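PDB 4RAA: putative exported protein from Bacteroides fragilis, which is of unknown function, but is probably an exported lipoprotein built on a six-bladed beta-propeller of the YWTD type. Local coordinates for residues T17-A21 / D22-E26; I189-G193 / T194-A198; Y289-P292 / I293-Q297. All coordinates share one frame; numbering follows the deposited sequence.

Interaction 1: residues T17-A21 / D22-E26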
loop_
_atom_site.group_PDB
_atom_site.type_symbol
_atom_site.label_atom_id
_atom_site.label_comp_id
_atom_site.label_asym_id
_atom_site.label_seq_id
_atom_site.Cartn_x
_atom_site.Cartn_y
_atom_site.Cartn_z
ATOM N N THR A 17 -2.166 30.271 41.065
ATOM C CA THR A 17 -2.384 31.591 40.481
ATOM C C THR A 17 -3.649 32.105 41.129
ATOM O O THR A 17 -4.584 31.323 41.347
ATOM C CB THR A 17 -2.555 31.603 38.945
ATOM O OG1 THR A 17 -2.715 32.963 38.504
ATOM C CG2 THR A 17 -3.770 30.781 38.474
ATOM N N ASP A 18 -3.683 33.393 41.455
ATOM C CA ASP A 18 -4.889 33.979 42.060
ATOM C C ASP A 18 -5.707 34.826 41.057
ATOM O O ASP A 18 -6.589 35.588 41.465
ATOM C CB ASP A 18 -4.611 34.619 43.450
ATOM C CG ASP A 18 -3.586 35.728 43.426
ATOM O OD1 ASP A 18 -2.973 35.997 42.368
ATOM O OD2 ASP A 18 -3.380 36.327 44.503
ATOM N N VAL A 19 -5.446 34.627 39.758
ATOM C CA VAL A 19 -6.226 35.225 38.675
ATOM C C VAL A 19 -7.294 34.191 38.304
ATOM O O VAL A 19 -6.990 32.997 38.175
ATOM C CB VAL A 19 -5.362 35.562 37.430
ATOM C CG1 VAL A 19 -6.221 35.912 36.205
ATOM C CG2 VAL A 19 -4.395 36.704 37.750
ATOM N N ASN A 20 -8.531 34.661 38.130
ATOM C CA ASN A 20 -9.661 33.817 37.730
ATOM C C ASN A 20 -9.536 33.521 36.221
ATOM O O ASN A 20 -9.238 34.421 35.430
ATOM C CB ASN A 20 -10.984 34.535 38.041
ATOM C CG ASN A 20 -12.216 33.667 37.802
ATOM O OD1 ASN A 20 -12.250 32.825 36.915
ATOM N ND2 ASN A 20 -13.256 33.907 38.584
ATOM N N ALA A 21 -9.771 32.262 35.841
ATOM C CA ALA A 21 -9.677 31.821 34.426
ATOM C C ALA A 21 -10.756 32.422 33.512
ATOM O O ALA A 21 -10.555 32.531 32.298
ATOM C CB ALA A 21 -9.711 30.304 34.343
ATOM N N ASP A 22 -11.886 32.792 34.117
ATOM C CA ASP A 22 -13.021 33.435 33.454
ATOM C C ASP A 22 -12.605 34.746 32.763
ATOM O O ASP A 22 -13.037 35.021 31.653
ATOM C CB ASP A 22 -14.122 33.718 34.509
ATOM C CG ASP A 22 -15.481 34.043 33.905
ATOM O OD1 ASP A 22 -15.933 33.284 33.020
ATOM O OD2 ASP A 22 -16.119 35.025 34.364
ATOM N N SER A 23 -11.741 35.522 33.415
ATOM C CA SER A 23 -11.277 36.823 32.892
ATOM C C SER A 23 -10.317 36.742 31.707
ATOM O O SER A 23 -10.455 37.515 30.761
ATOM C CB SER A 23 -10.617 37.652 34.004
ATOM O OG SER A 23 -9.461 37.006 34.502
ATOM N N ILE A 24 -9.334 35.840 31.776
ATOM C CA ILE A 24 -8.304 35.679 30.700
ATOM C C ILE A 24 -8.702 34.814 29.489
ATOM O O ILE A 24 -7.954 34.784 28.501
ATOM C CB ILE A 24 -6.920 35.186 31.245
ATOM C CG1 ILE A 24 -7.032 33.839 31.985
ATOM C CG2 ILE A 24 -6.290 36.249 32.140
ATOM C CD1 ILE A 24 -5.704 33.242 32.386
ATOM N N LEU A 25 -9.855 34.131 29.556
ATOM C CA LEU A 25 -10.341 33.247 28.475
ATOM C C LEU A 25 -11.683 33.682 27.883
ATOM O O LEU A 25 -12.514 34.277 28.592
ATOM C CB LEU A 25 -10.504 31.810 28.993
ATOM C CG LEU A 25 -9.266 31.049 29.478
ATOM C CD1 LEU A 25 -9.688 29.771 30.196
ATOM C CD2 LEU A 25 -8.317 30.745 28.328
ATOM N N GLU A 26 -11.862 33.377 26.586
ATOM C CA GLU A 26 -13.119 33.594 25.852
ATOM C C GLU A 26 -13.668 32.217 25.465
ATOM O O GLU A 26 -12.941 31.383 24.914
ATOM C CB GLU A 26 -12.970 34.508 24.628
ATOM C CG GLU A 26 -12.029 34.063 23.512
ATOM C CD GLU A 26 -11.909 35.106 22.399
ATOM O OE1 GLU A 26 -12.904 35.798 22.101
ATOM O OE2 GLU A 26 -10.819 35.221 21.795
#
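Asn-20 and Asp-22 meet where the chain turns from an extended loop into a single short helical turn, a compact example of how a side chain can stand in for the missing backbone acceptor at a helix start. From CB, the Asn-20 side chain sets out with CG anti to the backbone N (chi1 -174°), which lays the amide alongside the Asp-22 side chain, the two pointing the same way. CG then lies 3.8 Å from Asp-22 CB. At the tip the branches differ: OD1 accepts from Asp-22 N at 2.8 Å, whereas ND2 only skirts Asp-22 CB, 4.2 Å away. The bond is fairly straight at the hydrogen (163°), yet the donor stands above the amide plane and not within it.

The backbone carbonyl of the same asparagine is used as well. Ser-23 OG donates to Asn-20 O at 2.8 Å, while Ser-23 N makes a weak bond to that oxygen, 3.4 Å long. Serine can do this because OG sits between its own N and carbonyl carbon (chi1 63°), which turns it back toward the carbonyl at the start of the helix. Beside this polar group, Val-19 CG1 lies 4.1 Å from Ile-24 CG2, the two side chains crossing at about a right angle. Farther on, Ala-21 CB approaches Leu-25 CD1 at 4.2 Å, and a weak bond from Leu-25 N to Ala-21 O closes the turn. Both of these apolar residues also pack on Phe-296, and Ala-21 N is held by Gln-299 OE1.

Asn-20 is thus a classical N-cap, placed at the head of a brief helix that leads directly into the strand 25-31, which pairs with strand 354-360.

Interaction 2: residues I189-G193 / T194-A198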
loop_
_atom_site.group_PDB
_atom_site.type_symbol
_atom_site.label_atom_id
_atom_site.label_comp_id
_atom_site.label_asym_id
_atom_site.label_seq_id
_atom_site.Cartn_x
_atom_site.Cartn_y
_atom_site.Cartn_z
ATOM N N ILE A 189 2.105 14.383 18.336
ATOM C CA ILE A 189 2.621 15.052 17.153
ATOM C C ILE A 189 1.511 15.999 16.703
ATOM O O ILE A 189 0.331 15.585 16.668
ATOM C CB ILE A 189 2.899 14.074 15.993
ATOM C CG1 ILE A 189 3.609 12.803 16.468
ATOM C CG2 ILE A 189 3.741 14.757 14.920
ATOM C CD1 ILE A 189 3.877 11.815 15.350
ATOM N N TYR A 190 1.875 17.242 16.371
ATOM C CA TYR A 190 0.910 18.248 15.897
ATOM C C TYR A 190 1.530 19.301 14.973
ATOM O O TYR A 190 2.766 19.407 14.854
ATOM C CB TYR A 190 0.186 18.917 17.082
ATOM C CG TYR A 190 1.053 19.727 18.029
ATOM C CD1 TYR A 190 1.447 21.026 17.698
ATOM C CD2 TYR A 190 1.443 19.220 19.286
ATOM C CE1 TYR A 190 2.231 21.789 18.550
ATOM C CE2 TYR A 190 2.228 19.985 20.157
ATOM C CZ TYR A 190 2.615 21.276 19.776
ATOM O OH TYR A 190 3.383 22.077 20.579
ATOM N N LYS A 191 0.640 20.071 14.337
ATOM C CA LYS A 191 1.002 21.158 13.437
ATOM C C LYS A 191 0.623 22.537 13.997
ATOM O O LYS A 191 -0.302 22.665 14.815
ATOM C CB LYS A 191 0.355 20.981 12.050
ATOM C CG LYS A 191 1.010 19.922 11.162
ATOM C CD LYS A 191 0.658 20.065 9.675
ATOM C CE LYS A 191 -0.819 19.813 9.382
ATOM N NZ LYS A 191 -1.118 19.892 7.926
ATOM N N VAL A 192 1.406 23.537 13.583
ATOM C CA VAL A 192 1.177 24.963 13.852
ATOM C C VAL A 192 1.641 25.603 12.546
ATOM O O VAL A 192 2.855 25.747 12.306
ATOM C CB VAL A 192 1.953 25.510 15.072
ATOM C CG1 VAL A 192 1.743 27.017 15.217
ATOM C CG2 VAL A 192 1.532 24.781 16.350
ATOM N N GLY A 193 0.667 25.931 11.695
ATOM C CA GLY A 193 0.935 26.407 10.349
ATOM C C GLY A 193 1.426 25.180 9.601
ATOM O O GLY A 193 0.823 24.096 9.708
ATOM N N THR A 194 2.554 25.345 8.912
ATOM C CA THR A 194 3.209 24.278 8.132
ATOM C C THR A 194 4.153 23.372 8.957
ATOM O O THR A 194 4.371 22.208 8.598
ATOM C CB THR A 194 4.011 24.893 6.954
ATOM O OG1 THR A 194 5.006 25.806 7.449
ATOM C CG2 THR A 194 3.068 25.649 6.000
ATOM N N ASN A 195 4.712 23.915 10.045
ATOM C CA ASN A 195 5.652 23.187 10.908
ATOM C C ASN A 195 4.993 22.104 11.758
ATOM O O ASN A 195 3.886 22.286 12.282
ATOM C CB ASN A 195 6.415 24.146 11.831
ATOM C CG ASN A 195 7.373 25.042 11.078
ATOM O OD1 ASN A 195 7.259 26.262 11.137
ATOM N ND2 ASN A 195 8.316 24.442 10.341
ATOM N N VAL A 196 5.718 20.994 11.896
ATOM C CA VAL A 196 5.293 19.832 12.649
ATOM C C VAL A 196 6.145 19.771 13.916
ATOM O O VAL A 196 7.360 19.905 13.864
ATOM C CB VAL A 196 5.453 18.546 11.819
ATOM C CG1 VAL A 196 4.756 17.374 12.510
ATOM C CG2 VAL A 196 4.869 18.752 10.424
ATOM N N PHE A 197 5.483 19.566 15.048
ATOM C CA PHE A 197 6.132 19.499 16.351
ATOM C C PHE A 197 5.867 18.150 16.991
ATOM O O PHE A 197 4.893 17.485 16.646
ATOM C CB PHE A 197 5.627 20.633 17.232
ATOM C CG PHE A 197 5.932 21.990 16.681
ATOM C CD1 PHE A 197 5.123 22.550 15.693
ATOM C CD2 PHE A 197 7.036 22.708 17.131
ATOM C CE1 PHE A 197 5.410 23.803 15.162
ATOM C CE2 PHE A 197 7.329 23.965 16.605
ATOM C CZ PHE A 197 6.515 24.514 15.620
ATOM N N ALA A 198 6.744 17.753 17.910
ATOM C CA ALA A 198 6.640 16.456 18.598
ATOM C C ALA A 198 7.216 16.511 20.014
ATOM O O ALA A 198 8.010 17.408 20.324
ATOM C CB ALA A 198 7.326 15.368 17.776
#
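The Tyr-190 ring has Phe-197 CB over one face, offset toward the rim, with Tyr-190 CE1 and Phe-197 CB 3.8 Å apart. The two ring planes are turned by only 23°, but they are slid so far along each other that they barely overlap. At the edge of the Phe-197 ring, near its plane, lies Tyr-190 O; Val-192 CB approaches the same ring obliquely, 3.9 Å from Phe-197 CE1. Tyr-190 takes the torsion that sets CG between its N and carbonyl carbon (chi1 64°), bringing the phenol ring against Phe-197 CB.

Both aromatics belong to a hydrogen-bonded antiparallel pair: Phe-197 N donates to Tyr-190 O at 2.7 Å, and Tyr-190 N to Phe-197 O at 3.0 Å. The hairpin is closed by a type II' turn from Val-192 to Asn-195, with Gly-193 at its positive-phi corner. On the other face of the sheet, Ile-189 CG2 meets Val-196 CG1 at 3.7 Å.

Strand 189-192 is one of the two outermost strands of its sheet within the chain, and strand 195-200 continues the pairing to strand 203-210. Ile-206 of that strand touches both aromatic side chains, Tyr-190 OH bonds to Glu-261, and Ile-189 and Val-196 rest on Leu-143 of strand 142-145.

Interaction 3: residues Y289-P292 / I293-Q297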
loop_
_atom_site.group_PDB
_atom_site.type_symbol
_atom_site.label_atom_id
_atom_site.label_comp_id
_atom_site.label_asym_id
_atom_site.label_seq_id
_atom_site.Cartn_x
_atom_site.Cartn_y
_atom_site.Cartn_z
ATOM N N TYR A 289 -0.342 30.698 33.639
ATOM C CA TYR A 289 -1.399 30.586 34.654
ATOM C C TYR A 289 -1.671 29.102 34.857
ATOM O O TYR A 289 -2.006 28.422 33.895
ATOM C CB TYR A 289 -2.697 31.267 34.202
ATOM C CG TYR A 289 -2.564 32.707 33.777
ATOM C CD1 TYR A 289 -2.240 33.034 32.454
ATOM C CD2 TYR A 289 -2.786 33.753 34.682
ATOM C CE1 TYR A 289 -2.126 34.359 32.048
ATOM C CE2 TYR A 289 -2.665 35.089 34.288
ATOM C CZ TYR A 289 -2.338 35.390 32.968
ATOM O OH TYR A 289 -2.206 36.702 32.565
ATOM N N ASN A 290 -1.545 28.611 36.094
ATOM C CA ASN A 290 -1.725 27.193 36.416
ATOM C C ASN A 290 -2.917 26.979 37.338
ATOM O O ASN A 290 -3.061 27.687 38.327
ATOM C CB ASN A 290 -0.461 26.666 37.087
ATOM C CG ASN A 290 -0.407 25.152 37.128
ATOM O OD1 ASN A 290 -0.402 24.499 36.091
ATOM N ND2 ASN A 290 -0.335 24.591 38.318
ATOM N N TYR A 291 -3.743 25.982 37.020
ATOM C CA TYR A 291 -4.977 25.677 37.764
ATOM C C TYR A 291 -5.203 24.187 37.938
ATOM O O TYR A 291 -5.012 23.446 36.975
ATOM C CB TYR A 291 -6.202 26.166 36.973
ATOM C CG TYR A 291 -6.243 27.642 36.645
ATOM C CD1 TYR A 291 -5.586 28.138 35.510
ATOM C CD2 TYR A 291 -6.976 28.546 37.440
ATOM C CE1 TYR A 291 -5.624 29.490 35.188
ATOM C CE2 TYR A 291 -7.034 29.900 37.119
ATOM C CZ TYR A 291 -6.346 30.369 35.993
ATOM O OH TYR A 291 -6.371 31.694 35.646
ATOM N N PRO A 292 -5.592 23.739 39.156
ATOM C CA PRO A 292 -6.083 22.354 39.252
ATOM C C PRO A 292 -7.411 22.328 38.488
ATOM O O PRO A 292 -8.194 23.272 38.644
ATOM C CB PRO A 292 -6.316 22.139 40.763
ATOM C CG PRO A 292 -5.671 23.279 41.469
ATOM C CD PRO A 292 -5.494 24.393 40.479
ATOM N N ILE A 293 -7.666 21.303 37.674
ATOM C CA ILE A 293 -8.925 21.247 36.887
ATOM C C ILE A 293 -10.201 21.392 37.749
ATOM O O ILE A 293 -11.175 21.991 37.277
ATOM C CB ILE A 293 -8.951 20.067 35.859
ATOM C CG1 ILE A 293 -8.011 20.424 34.679
ATOM C CG2 ILE A 293 -10.350 19.793 35.297
ATOM C CD1 ILE A 293 -7.757 19.323 33.661
ATOM N N LYS A 294 -10.182 20.901 38.996
ATOM C CA LYS A 294 -11.330 21.100 39.921
ATOM C C LYS A 294 -11.694 22.590 40.089
ATOM O O LYS A 294 -12.876 22.941 40.150
ATOM C CB LYS A 294 -11.107 20.464 41.315
ATOM C CG LYS A 294 -11.524 19.003 41.448
ATOM C CD LYS A 294 -10.652 18.038 40.659
ATOM C CE LYS A 294 -11.187 16.609 40.734
ATOM N NZ LYS A 294 -11.292 16.099 42.130
ATOM N N ILE A 295 -10.671 23.438 40.158
ATOM C CA ILE A 295 -10.841 24.888 40.288
ATOM C C ILE A 295 -11.208 25.480 38.916
ATOM O O ILE A 295 -12.152 26.262 38.834
ATOM C CB ILE A 295 -9.591 25.563 40.939
ATOM C CG1 ILE A 295 -9.545 25.296 42.466
ATOM C CG2 ILE A 295 -9.574 27.081 40.716
ATOM C CD1 ILE A 295 -9.353 23.852 42.896
ATOM N N PHE A 296 -10.457 25.098 37.871
ATOM C CA PHE A 296 -10.640 25.572 36.475
ATOM C C PHE A 296 -12.073 25.439 35.951
ATOM O O PHE A 296 -12.632 26.397 35.432
ATOM C CB PHE A 296 -9.682 24.808 35.537
ATOM C CG PHE A 296 -9.575 25.369 34.139
ATOM C CD1 PHE A 296 -8.842 26.525 33.893
ATOM C CD2 PHE A 296 -10.143 24.703 33.053
ATOM C CE1 PHE A 296 -8.718 27.033 32.598
ATOM C CE2 PHE A 296 -10.017 25.199 31.756
ATOM C CZ PHE A 296 -9.306 26.367 31.530
ATOM N N GLN A 297 -12.656 24.256 36.103
ATOM C CA GLN A 297 -14.029 23.984 35.623
ATOM C C GLN A 297 -15.137 24.745 36.389
ATOM O O GLN A 297 -16.143 25.128 35.783
ATOM C CB GLN A 297 -14.304 22.477 35.599
ATOM C CG GLN A 297 -14.470 21.842 36.968
ATOM C CD GLN A 297 -14.289 20.339 36.981
ATOM O OE1 GLN A 297 -14.115 19.693 35.939
ATOM N NE2 GLN A 297 -14.313 19.770 38.180
#
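This is a local strand-to-helix junction in the beta-propeller: strand 287-292, at the margin of a four-stranded antiparallel sheet, ends at Pro-292, and the helix 293-299 starts at once. The two short segments run at 101° to each other, so the chain turns through roughly a right angle. Pro-292 holds the N-cap position, and its carbonyl grips the first turn twice. Phe-296 N approaches Pro-292 O in the carbonyl plane at 3.0 Å and nearly straight, whereas Ile-295 N, 2.9 Å from that oxygen, comes from above the plane with a more bent bond.

Side chains fold back over the corner. Ile-295 CD1 lies 4.0 Å from Pro-292 CG, and Ile-295 CG2 stands at the edge of the Tyr-291 ring. Phe-296 reaches the strand with CG anti to its backbone N (chi1 -169°), so that its ring meets the tyrosine. Their planes are inclined at 58°, neither stacked nor edge-to-face. Tyr-291 OH is hydrogen-bonded to Val-19 O, while Phe-296 is backed by Ile-278 and Leu-280 of strand 275-282. Over one face of the Tyr-291 ring stands Phe-296 CD1, 3.9 Å from Tyr-291 CG.

Overall arrangement
From the N terminus, the chain first forms interaction 1, a turn leading from the loop after strand 10-13 into strand 25-31. Interaction 2 follows as a tight hairpin, closing the two-residue loop between strands 189-192 and 195-200, and interaction 3 comes later where a strand of another sheet passes into a helix. The three lie in series, without nesting or crossing. Yet 17-26 and 289-297 touch in space, their centres about 10 Å apart, with Ile-24 CD1 packed on Tyr-289 CD1 at 3.5 Å. They therefore tie an N-terminal region to the four-stranded sheet that runs from strand 254-261 to strand 287-292. Interaction 2 stands apart, its nearest atoms about 16 Å from either.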